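Side-chain contacts in single-stranded DNA-binding protein DdrB (Deinococcus radiodurans, PDB 4NOE), which binds single-stranded DNA and assists its accurate annealing, probably as part of the cell's response to DNA damage: residues E9-L14 against I80-A85; Y107-G110 against S114-Q117; H118-E121 against I127-V130. All blocks are in the same frame, centred on the assembly; numbering follows the deposited sequence.

Interaction 1. Residues E9-L14 against I80-A85; sequences EFITDL and IHRGHA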
loop_
_atom_site.group_PDB
_atom_site.type_symbol
_atom_site.label_atom_id
_atom_site.label_comp_id
_atom_site.label_asym_id
_atom_site.label_seq_id
_atom_site.Cartn_x
_atom_site.Cartn_y
_atom_site.Cartn_z
ATOM N N GLU E 9 1.045 -28.087 22.934
ATOM C CA GLU E 9 2.085 -27.816 21.958
ATOM C C GLU E 9 2.858 -26.588 22.375
ATOM O O GLU E 9 2.277 -25.525 22.617
ATOM C CB GLU E 9 1.482 -27.601 20.558
ATOM N N PHE E 10 4.173 -26.738 22.468
ATOM C CA PHE E 10 5.040 -25.626 22.818
ATOM C C PHE E 10 5.918 -25.259 21.638
ATOM O O PHE E 10 6.161 -26.074 20.741
ATOM C CB PHE E 10 5.983 -25.999 23.965
ATOM C CG PHE E 10 5.313 -26.165 25.302
ATOM C CD1 PHE E 10 4.943 -25.057 26.050
ATOM C CD2 PHE E 10 5.105 -27.427 25.831
ATOM C CE1 PHE E 10 4.352 -25.204 27.286
ATOM C CE2 PHE E 10 4.524 -27.584 27.074
ATOM C CZ PHE E 10 4.145 -26.468 27.803
ATOM N N ILE E 11 6.398 -24.025 21.665
ATOM C CA ILE E 11 7.518 -23.611 20.861
ATOM C C ILE E 11 8.651 -23.445 21.869
ATOM O O ILE E 11 8.536 -22.663 22.815
ATOM C CB ILE E 11 7.252 -22.271 20.178
ATOM C CG1 ILE E 11 6.063 -22.380 19.220
ATOM C CG2 ILE E 11 8.498 -21.816 19.421
ATOM C CD1 ILE E 11 6.295 -23.341 18.050
ATOM N N THR E 12 9.724 -24.206 21.701
ATOM C CA THR E 12 10.792 -24.226 22.690
ATOM C C THR E 12 11.672 -22.986 22.577
ATOM O O THR E 12 11.482 -22.145 21.688
ATOM C CB THR E 12 11.694 -25.478 22.512
ATOM O OG1 THR E 12 12.476 -25.328 21.316
ATOM C CG2 THR E 12 10.845 -26.732 22.390
ATOM N N ASP E 13 12.659 -22.891 23.463
ATOM C CA ASP E 13 13.623 -21.790 23.421
ATOM C C ASP E 13 14.402 -21.799 22.110
ATOM O O ASP E 13 14.934 -20.772 21.707
ATOM C CB ASP E 13 14.591 -21.886 24.604
ATOM C CG ASP E 13 15.298 -23.230 24.671
ATOM O OD1 ASP E 13 14.614 -24.275 24.694
ATOM O OD2 ASP E 13 16.543 -23.251 24.687
ATOM N N LEU E 14 14.458 -22.951 21.445
ATOM C CA LEU E 14 15.111 -23.056 20.131
ATOM C C LEU E 14 14.096 -22.960 18.995
ATOM O O LEU E 14 14.408 -23.261 17.833
ATOM C CB LEU E 14 15.881 -24.376 20.010
ATOM C CG LEU E 14 17.394 -24.414 20.260
ATOM C CD1 LEU E 14 17.988 -23.053 20.608
ATOM C CD2 LEU E 14 17.738 -25.426 21.330
ATOM N N ILE E 80 10.726 -10.278 29.970
ATOM C CA ILE E 80 11.413 -10.868 28.836
ATOM C C ILE E 80 10.566 -12.010 28.313
ATOM O O ILE E 80 10.257 -12.949 29.047
ATOM C CB ILE E 80 12.777 -11.445 29.245
ATOM C CG1 ILE E 80 13.597 -10.419 30.038
ATOM C CG2 ILE E 80 13.538 -11.934 28.014
ATOM C CD1 ILE E 80 13.852 -9.130 29.282
ATOM N N HIS E 81 10.205 -11.937 27.038
ATOM C CA HIS E 81 9.388 -12.966 26.418
ATOM C C HIS E 81 9.887 -13.190 24.995
ATOM O O HIS E 81 9.937 -12.239 24.201
ATOM C CB HIS E 81 7.926 -12.504 26.411
ATOM C CG HIS E 81 6.971 -13.479 25.781
ATOM N ND1 HIS E 81 6.577 -13.393 24.461
ATOM C CD2 HIS E 81 6.313 -14.542 26.303
ATOM C CE1 HIS E 81 5.715 -14.361 24.198
ATOM N NE2 HIS E 81 5.532 -15.070 25.296
ATOM N N ARG E 82 10.254 -14.434 24.680
ATOM C CA ARG E 82 10.855 -14.788 23.384
ATOM C C ARG E 82 11.991 -13.868 22.951
ATOM O O ARG E 82 12.069 -13.478 21.782
ATOM C CB ARG E 82 9.805 -14.822 22.273
ATOM C CG ARG E 82 8.796 -15.927 22.405
ATOM C CD ARG E 82 9.131 -17.044 21.436
ATOM N NE ARG E 82 8.872 -18.328 22.062
ATOM C CZ ARG E 82 9.667 -19.382 21.978
ATOM N NH1 ARG E 82 10.790 -19.335 21.262
ATOM N NH2 ARG E 82 9.323 -20.490 22.604
ATOM N N GLY E 83 12.863 -13.507 23.884
ATOM C CA GLY E 83 14.024 -12.699 23.549
ATOM C C GLY E 83 13.791 -11.199 23.445
ATOM O O GLY E 83 14.733 -10.458 23.173
ATOM N N HIS E 84 12.552 -10.752 23.659
ATOM C CA HIS E 84 12.232 -9.322 23.626
ATOM C C HIS E 84 11.935 -8.794 25.028
ATOM O O HIS E 84 11.395 -9.517 25.875
ATOM C CB HIS E 84 10.998 -9.067 22.742
ATOM C CG HIS E 84 11.148 -9.537 21.326
ATOM N ND1 HIS E 84 11.872 -8.843 20.379
ATOM C CD2 HIS E 84 10.631 -10.618 20.689
ATOM C CE1 HIS E 84 11.815 -9.486 19.226
ATOM N NE2 HIS E 84 11.070 -10.568 19.386
ATOM N N ALA E 85 12.266 -7.529 25.272
ATOM C CA ALA E 85 11.982 -6.899 26.561
ATOM C C ALA E 85 10.733 -6.049 26.432
ATOM O O ALA E 85 10.605 -5.277 25.481
ATOM C CB ALA E 85 13.154 -6.032 27.002
#

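Interaction 2. Residues Y107-G110 against S114-Q117; sequences YSRG and SDPQ. With nucleotides of chain F.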
loop_
_atom_site.group_PDB
_atom_site.type_symbol
_atom_site.label_atom_id
_atom_site.label_comp_id
_atom_site.label_asym_id
_atom_site.label_seq_id
_atom_site.Cartn_x
_atom_site.Cartn_y
_atom_site.Cartn_z
ATOM N N TYR E 107 2.143 -4.065 29.312
ATOM C CA TYR E 107 3.496 -4.480 28.996
ATOM C C TYR E 107 3.650 -4.420 27.492
ATOM O O TYR E 107 2.982 -5.169 26.755
ATOM C CB TYR E 107 3.769 -5.898 29.529
ATOM C CG TYR E 107 3.918 -5.908 31.029
ATOM C CD1 TYR E 107 2.799 -5.885 31.862
ATOM C CD2 TYR E 107 5.173 -5.909 31.617
ATOM C CE1 TYR E 107 2.934 -5.880 33.237
ATOM C CE2 TYR E 107 5.317 -5.906 33.001
ATOM C CZ TYR E 107 4.199 -5.884 33.798
ATOM O OH TYR E 107 4.344 -5.882 35.166
ATOM N N SER E 108 4.516 -3.516 27.042
ATOM C CA SER E 108 4.735 -3.290 25.612
ATOM C C SER E 108 6.142 -2.780 25.331
ATOM O O SER E 108 6.805 -2.222 26.216
ATOM C CB SER E 108 3.726 -2.268 25.073
ATOM O OG SER E 108 3.985 -0.977 25.619
ATOM N N ARG E 109 6.575 -2.944 24.085
ATOM C CA ARG E 109 7.872 -2.457 23.624
ATOM C C ARG E 109 7.706 -1.709 22.306
ATOM O O ARG E 109 6.672 -1.823 21.622
ATOM C CB ARG E 109 8.817 -3.635 23.395
ATOM C CG ARG E 109 8.310 -4.594 22.316
ATOM C CD ARG E 109 9.185 -5.849 22.172
ATOM N NE ARG E 109 8.579 -6.827 21.254
ATOM C CZ ARG E 109 8.670 -6.762 19.925
ATOM N NH1 ARG E 109 9.330 -5.765 19.334
ATOM N NH2 ARG E 109 8.091 -7.681 19.182
ATOM N N GLY E 110 8.726 -0.942 21.942
ATOM C CA GLY E 110 8.729 -0.285 20.653
ATOM C C GLY E 110 8.877 -1.316 19.549
ATOM O O GLY E 110 9.543 -2.340 19.728
ATOM N N SER E 114 12.091 -5.606 12.256
ATOM C CA SER E 114 11.643 -6.934 11.856
ATOM C C SER E 114 10.199 -7.275 12.243
ATOM O O SER E 114 9.675 -8.295 11.791
ATOM C CB SER E 114 12.610 -7.997 12.377
ATOM O OG SER E 114 12.799 -7.895 13.784
ATOM N N ASP E 115 9.549 -6.439 13.058
ATOM C CA ASP E 115 8.142 -6.701 13.418
ATOM C C ASP E 115 7.198 -6.505 12.230
ATOM O O ASP E 115 7.197 -5.449 11.597
ATOM C CB ASP E 115 7.669 -5.824 14.588
ATOM C CG ASP E 115 8.332 -6.196 15.909
ATOM O OD1 ASP E 115 8.447 -7.410 16.201
ATOM O OD2 ASP E 115 8.729 -5.273 16.663
ATOM N N PRO E 116 6.374 -7.518 11.950
ATOM C CA PRO E 116 5.374 -7.443 10.880
ATOM C C PRO E 116 4.332 -6.413 11.235
ATOM O O PRO E 116 4.236 -6.007 12.403
ATOM C CB PRO E 116 4.741 -8.839 10.883
ATOM C CG PRO E 116 4.950 -9.355 12.269
ATOM C CD PRO E 116 6.261 -8.754 12.748
ATOM N N GLN E 117 3.557 -5.998 10.246
ATOM C CA GLN E 117 2.670 -4.852 10.387
ATOM C C GLN E 117 1.554 -5.144 11.376
ATOM O O GLN E 117 1.198 -4.294 12.194
ATOM C CB GLN E 117 2.082 -4.485 9.017
ATOM P P DG F 29 12.559 0.599 22.231
ATOM O OP1 DG F 29 11.753 -0.216 23.102
ATOM O OP2 DG F 29 13.644 1.367 22.744
ATOM O "O5'" DG F 29 13.186 -0.259 21.061
ATOM C "C5'" DG F 29 12.483 -0.435 19.831
ATOM C "C4'" DG F 29 13.427 -0.492 18.653
ATOM O "O4'" DG F 29 13.865 0.840 18.335
ATOM C "C3'" DG F 29 14.693 -1.324 18.859
ATOM O "O3'" DG F 29 15.216 -1.899 17.665
ATOM C "C2'" DG F 29 15.699 -0.295 19.306
ATOM C "C1'" DG F 29 15.252 0.971 18.595
ATOM N N9 DG F 29 15.444 2.144 19.430
ATOM C C8 DG F 29 15.778 2.156 20.760
ATOM N N7 DG F 29 15.900 3.357 21.247
ATOM C C5 DG F 29 15.649 4.188 20.168
ATOM C C6 DG F 29 15.638 5.597 20.082
ATOM O O6 DG F 29 15.850 6.421 20.971
ATOM N N1 DG F 29 15.323 6.025 18.803
ATOM C C2 DG F 29 15.049 5.204 17.743
ATOM N N2 DG F 29 14.763 5.809 16.590
ATOM N N3 DG F 29 15.072 3.890 17.804
ATOM C C4 DG F 29 15.367 3.452 19.040
ATOM P P DT F 26 -0.609 7.573 26.298
ATOM O OP1 DT F 26 -0.616 8.534 27.344
ATOM O OP2 DT F 26 -0.456 8.005 24.956
ATOM O "O5'" DT F 26 0.506 6.476 26.532
ATOM C "C5'" DT F 26 0.908 6.007 27.816
ATOM C "C4'" DT F 26 1.949 4.922 27.686
ATOM O "O4'" DT F 26 1.446 3.845 26.869
ATOM C "C3'" DT F 26 3.259 5.365 27.047
ATOM O "O3'" DT F 26 4.387 4.771 27.672
ATOM C "C2'" DT F 26 3.173 4.774 25.657
ATOM C "C1'" DT F 26 2.405 3.496 25.911
ATOM N N1 DT F 26 1.687 2.936 24.769
ATOM C C2 DT F 26 1.620 1.574 24.592
ATOM O O2 DT F 26 2.188 0.783 25.309
ATOM N N3 DT F 26 0.848 1.176 23.538
ATOM C C4 DT F 26 0.166 1.982 22.656
ATOM O O4 DT F 26 -0.493 1.488 21.764
ATOM C C5 DT F 26 0.256 3.394 22.920
ATOM C C7 DT F 26 -0.477 4.344 22.032
ATOM C C6 DT F 26 1.001 3.794 23.947
ATOM P P DC F 28 9.911 3.737 25.651
ATOM O OP1 DC F 28 9.858 2.342 25.966
ATOM O OP2 DC F 28 10.953 4.504 26.243
ATOM O "O5'" DC F 28 10.025 3.933 24.084
ATOM C "C5'" DC F 28 9.413 3.047 23.171
ATOM C "C4'" DC F 28 10.036 3.205 21.810
ATOM O "O4'" DC F 28 9.889 4.560 21.371
ATOM C "C3'" DC F 28 11.524 2.922 21.768
ATOM O "O3'" DC F 28 11.617 1.550 21.450
ATOM C "C2'" DC F 28 12.013 3.828 20.656
ATOM C "C1'" DC F 28 10.996 4.964 20.604
ATOM N N1 DC F 28 11.434 6.264 21.127
ATOM C C2 DC F 28 11.248 7.409 20.348
ATOM O O2 DC F 28 10.777 7.292 19.216
ATOM N N3 DC F 28 11.607 8.610 20.844
ATOM C C4 DC F 28 12.107 8.698 22.076
ATOM N N4 DC F 28 12.449 9.902 22.523
ATOM C C5 DC F 28 12.283 7.552 22.900
ATOM C C6 DC F 28 11.930 6.368 22.394
#

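Interaction 3. Residues H118-E121 against I127-V130; sequences HVRE and IEYV. With nucleotides of chain F.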
loop_
_atom_site.group_PDB
_atom_site.type_symbol
_atom_site.label_atom_id
_atom_site.label_comp_id
_atom_site.label_asym_id
_atom_site.label_seq_id
_atom_site.Cartn_x
_atom_site.Cartn_y
_atom_site.Cartn_z
ATOM N N HIS E 118 1.029 -6.366 11.317
ATOM C CA HIS E 118 -0.134 -6.736 12.107
ATOM C C HIS E 118 0.098 -6.689 13.618
ATOM O O HIS E 118 -0.864 -6.722 14.372
ATOM C CB HIS E 118 -0.693 -8.107 11.671
ATOM C CG HIS E 118 0.192 -9.267 12.015
ATOM N ND1 HIS E 118 0.049 -9.994 13.180
ATOM C CD2 HIS E 118 1.228 -9.831 11.345
ATOM C CE1 HIS E 118 0.965 -10.946 13.219
ATOM N NE2 HIS E 118 1.693 -10.871 12.117
ATOM N N VAL E 119 1.349 -6.608 14.075
ATOM C CA VAL E 119 1.578 -6.507 15.525
ATOM C C VAL E 119 1.862 -5.066 15.973
ATOM O O VAL E 119 1.987 -4.792 17.162
ATOM C CB VAL E 119 2.705 -7.457 16.024
ATOM C CG1 VAL E 119 2.427 -8.912 15.602
ATOM C CG2 VAL E 119 4.067 -7.009 15.501
ATOM N N ARG E 120 1.944 -4.145 15.019
ATOM C CA ARG E 120 2.300 -2.758 15.327
ATOM C C ARG E 120 1.073 -1.924 15.647
ATOM O O ARG E 120 0.099 -1.960 14.917
ATOM C CB ARG E 120 3.030 -2.126 14.143
ATOM C CG ARG E 120 4.390 -2.711 13.865
ATOM C CD ARG E 120 4.901 -2.153 12.550
ATOM N NE ARG E 120 6.083 -2.860 12.084
ATOM C CZ ARG E 120 7.306 -2.345 12.086
ATOM N NH1 ARG E 120 7.509 -1.105 12.515
ATOM N NH2 ARG E 120 8.326 -3.069 11.646
ATOM N N GLU E 121 1.135 -1.178 16.745
ATOM C CA GLU E 121 0.058 -0.293 17.149
ATOM C C GLU E 121 0.595 1.122 17.010
ATOM O O GLU E 121 1.523 1.514 17.721
ATOM C CB GLU E 121 -0.358 -0.571 18.609
ATOM C CG GLU E 121 -0.967 -1.956 18.835
ATOM C CD GLU E 121 -1.110 -2.336 20.319
ATOM O OE1 GLU E 121 -0.958 -1.468 21.200
ATOM O OE2 GLU E 121 -1.382 -3.521 20.606
ATOM N N ILE E 127 5.373 6.816 16.837
ATOM C CA ILE E 127 5.904 5.631 17.502
ATOM C C ILE E 127 4.962 4.444 17.303
ATOM O O ILE E 127 3.747 4.612 17.312
ATOM C CB ILE E 127 6.139 5.889 19.004
ATOM C CG1 ILE E 127 7.093 7.074 19.179
ATOM C CG2 ILE E 127 6.687 4.632 19.692
ATOM C CD1 ILE E 127 7.570 7.284 20.615
ATOM N N GLU E 128 5.523 3.256 17.086
ATOM C CA GLU E 128 4.730 2.036 17.056
ATOM C C GLU E 128 5.085 1.102 18.220
ATOM O O GLU E 128 6.260 0.855 18.482
ATOM C CB GLU E 128 4.940 1.313 15.731
ATOM C CG GLU E 128 4.637 2.161 14.503
ATOM C CD GLU E 128 4.866 1.389 13.228
ATOM O OE1 GLU E 128 6.009 0.932 13.018
ATOM O OE2 GLU E 128 3.904 1.222 12.446
ATOM N N TYR E 129 4.066 0.589 18.904
ATOM C CA TYR E 129 4.257 -0.283 20.054
ATOM C C TYR E 129 3.800 -1.697 19.729
ATOM O O TYR E 129 2.945 -1.909 18.863
ATOM C CB TYR E 129 3.468 0.227 21.269
ATOM C CG TYR E 129 4.000 1.505 21.846
ATOM C CD1 TYR E 129 5.056 1.495 22.748
ATOM C CD2 TYR E 129 3.464 2.724 21.477
ATOM C CE1 TYR E 129 5.558 2.680 23.279
ATOM C CE2 TYR E 129 3.959 3.912 21.994
ATOM C CZ TYR E 129 5.006 3.877 22.889
ATOM O OH TYR E 129 5.491 5.050 23.401
ATOM N N VAL E 130 4.370 -2.668 20.428
ATOM C CA VAL E 130 3.979 -4.052 20.241
ATOM C C VAL E 130 3.614 -4.532 21.622
ATOM O O VAL E 130 4.402 -4.349 22.552
ATOM C CB VAL E 130 5.141 -4.889 19.687
ATOM C CG1 VAL E 130 4.753 -6.363 19.614
ATOM C CG2 VAL E 130 5.581 -4.378 18.301
ATOM P P DT F 26 -0.609 7.573 26.298
ATOM O OP1 DT F 26 -0.616 8.534 27.344
ATOM O OP2 DT F 26 -0.456 8.005 24.956
ATOM O "O5'" DT F 26 0.506 6.476 26.532
ATOM C "C5'" DT F 26 0.908 6.007 27.816
ATOM C "C4'" DT F 26 1.949 4.922 27.686
ATOM O "O4'" DT F 26 1.446 3.845 26.869
ATOM C "C3'" DT F 26 3.259 5.365 27.047
ATOM O "O3'" DT F 26 4.387 4.771 27.672
ATOM C "C2'" DT F 26 3.173 4.774 25.657
ATOM C "C1'" DT F 26 2.405 3.496 25.911
ATOM N N1 DT F 26 1.687 2.936 24.769
ATOM C C2 DT F 26 1.620 1.574 24.592
ATOM O O2 DT F 26 2.188 0.783 25.309
ATOM N N3 DT F 26 0.848 1.176 23.538
ATOM C C4 DT F 26 0.166 1.982 22.656
ATOM O O4 DT F 26 -0.493 1.488 21.764
ATOM C C5 DT F 26 0.256 3.394 22.920
ATOM C C7 DT F 26 -0.477 4.344 22.032
ATOM C C6 DT F 26 1.001 3.794 23.947
ATOM P P DG F 27 4.990 5.280 29.002
ATOM O OP1 DG F 27 5.458 4.166 29.728
ATOM O OP2 DG F 27 4.110 6.218 29.599
ATOM O "O5'" DG F 27 6.428 5.813 28.636
ATOM C "C5'" DG F 27 6.720 6.797 27.665
ATOM C "C4'" DG F 27 6.863 6.186 26.295
ATOM O "O4'" DG F 27 6.426 7.203 25.381
ATOM C "C3'" DG F 27 8.265 5.789 25.835
ATOM O "O3'" DG F 27 8.528 4.395 26.000
ATOM C "C2'" DG F 27 8.198 6.080 24.355
ATOM C "C1'" DG F 27 7.336 7.327 24.322
ATOM N N9 DG F 27 8.130 8.514 24.561
ATOM C C8 DG F 27 9.191 8.616 25.425
ATOM N N7 DG F 27 9.766 9.783 25.392
ATOM C C5 DG F 27 9.062 10.482 24.425
ATOM C C6 DG F 27 9.221 11.799 23.960
ATOM O O6 DG F 27 10.046 12.641 24.312
ATOM N N1 DG F 27 8.275 12.118 23.000
ATOM C C2 DG F 27 7.312 11.268 22.528
ATOM N N2 DG F 27 6.504 11.766 21.579
ATOM N N3 DG F 27 7.146 10.035 22.958
ATOM C C4 DG F 27 8.049 9.711 23.903
ATOM P P DC F 28 9.911 3.737 25.651
ATOM O OP1 DC F 28 9.858 2.342 25.966
ATOM O OP2 DC F 28 10.953 4.504 26.243
ATOM O "O5'" DC F 28 10.025 3.933 24.084
ATOM C "C5'" DC F 28 9.413 3.047 23.171
ATOM C "C4'" DC F 28 10.036 3.205 21.810
ATOM O "O4'" DC F 28 9.889 4.560 21.371
ATOM C "C3'" DC F 28 11.524 2.922 21.768
ATOM O "O3'" DC F 28 11.617 1.550 21.450
ATOM C "C2'" DC F 28 12.013 3.828 20.656
ATOM C "C1'" DC F 28 10.996 4.964 20.604
ATOM N N1 DC F 28 11.434 6.264 21.127
ATOM C C2 DC F 28 11.248 7.409 20.348
ATOM O O2 DC F 28 10.777 7.292 19.216
ATOM N N3 DC F 28 11.607 8.610 20.844
ATOM C C4 DC F 28 12.107 8.698 22.076
ATOM N N4 DC F 28 12.449 9.902 22.523
ATOM C C5 DC F 28 12.283 7.552 22.900
ATOM C C6 DC F 28 11.930 6.368 22.394
#

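Interaction 1. Residues E9-L14 against I80-A85
Arg82 reaches across to the backbone carbonyl of Thr12 and to the side chain of Ile11, and brings its guanidinium against the end of strand 6-11. Its NH1 donates to Thr12 O at 2.9 Å, with the carbonyl oxygen lying almost in the guanidinium plane. NH2 also points at this oxygen, though its place in the model is less sure. Over one face of the same group sits the CG2 methyl of Ile11, 3.4 Å above the plane and displaced toward the rim; with CG2 anti to the backbone N, this branch faces the arginine. A long, flexible cation suits the span, its chain bending at chi2 and chi3 to deliver the head group. Arg82 is the second residue of the type I' turn, His81 to His84, of the beta hairpin that joins strands 77-81 and 84-91. Gly83 fits beside it because a side chain at its backbone angles would be jammed against the preceding carbonyl. Farther out, Arg82 NE is hydrogen-bonded to Thr41 OG1. On the other side, Thr12 OG1 accepts from Leu14 N at 3.1 Å, an ST turn that shapes the chain just beyond the gripped carbonyl, while Asp13 turns its carboxylate to Tyr144 of the second subunit.

Interaction 2. Residues Y107-G110 against S114-Q117
Arg109 and Asp115 meet end-on in a buried salt bridge, their side chains coming from opposite directions. The grip is two-pronged: Arg109 NH1 donates to Asp115 OD2 at 2.8 Å, and Arg109 NH2 to Asp115 OD1 at 3.0 Å. The second bond is nearly straight, 174° at the hydrogen, and leaves in the guanidinium plane, whereas the first is tilted somewhat out of it. Both oxygens are met on their syn sides, although the two flat groups are turned 42° against each other. Arg109 begins with CG between the backbone N and the carbonyl carbon (chi1 62°), then runs extended from CG to NE, which carries its charge across the gap to the loop.

Further hydrogen bonds fix both partners. Asp115 OD2 also accepts from the backbone N of Lys112, and Arg109 NE is tied to Tyr86 OH, so the buried charges are well provided for and the guanidinium is held against rotation.

A third group of contacts is with nucleotides of DNA chain F. Ser108 OG, a small hydroxyl that fits beside the base, donates to O2 of the thymine DT26 in a very short bond whose exact length is doubtful; Arg89 NE is its second partner. Gly110 N makes a weak bond of 3.3 Å to phosphate oxygen OP1 of DG29, and Gly110 CA packs on O3' of DC28; a CB here would collide with that oxygen, consistent with a glycine.

Strand 104-110 lies between strands 84-91 and 128-135, with Arg109 packing on His84 of the one and Val130 of the other. The salt bridge thereby draws the loop after this strand back against its sheet, where Asp115 also touches Val130, and packs on Ser47 of the second subunit.

Interaction 3. Residues H118-E121 against I127-V130
Glu121 and Tyr129 form an antiparallel hydrogen-bonded pair, the close-knit heart of this contact. Glu121 N donates to Tyr129 O at 2.9 Å, and Tyr129 N returns a bond to Glu121 O at 3.0 Å. The latter oxygen also receives a CA-H...O contact from Glu128. The Tyr129 ring is enclosed on both faces: the thymine of DT26, a nucleotide of DNA chain F, lies over its centre, with N1 3.6 Å above the plane, and the CG2 methyl of Ile127 covers the opposite face toward the rim. The sugar of DG27 of chain F meets the ring at its edge, near the hydroxyl. A broad flat aromatic thus suits the place; replacing Tyr129 by an alanine is likely to take away the surface under the thymine, leaving its base less restrained and a gap beside Ile127. The side chains of Glu121 and Tyr129 leave on the same face of the sheet; Glu121 OE1 forms a salt bridge with Lys106, and OE2 bonds to Ser131 OG.

The outer side, with partly exposed Arg120, Glu128 and Val119, is held by fewer contacts. Arg120 runs extended across Glu128, and its NH1 meets Glu128 OE1 at 2.6 Å in a salt bridge gripped by one nitrogen, the carboxylate turned 46° from the guanidinium. Arg120 NH2 is spent on Asp115 O. Val119 touches Val130 lightly through single methyls, CG2 to CG2 at 4.1 Å.

Ile127 extends the DNA surface, its CD1 lying 3.5 Å from O2 of DC28 of chain F and also near the base of DG27. An aromatic ring lies flat against a base, with an aliphatic side chain against its other face, as is common on beta-sheet surfaces that bind single-stranded DNA.

From the N terminus, interaction 1 closes the longest loop, tying the small two-stranded sheet of strands 6-11 and 17-22 to the hairpin turn between strands 77-81 and 84-91 of the mixed sheet. Only after it is complete does interaction 2 open, closing the short loop that follows strand 104-110; interaction 3 begins at the very next residue and closes a second small loop onto strand 128-135. The three stand in series; none nests in or crosses another. Interactions 2 and 3 lie within the mixed sheet, their centres about 5 Å apart, and share the DNA-contacting surface. Interactions 1 and 2 touch where Ala85 and His84 pack on Arg109.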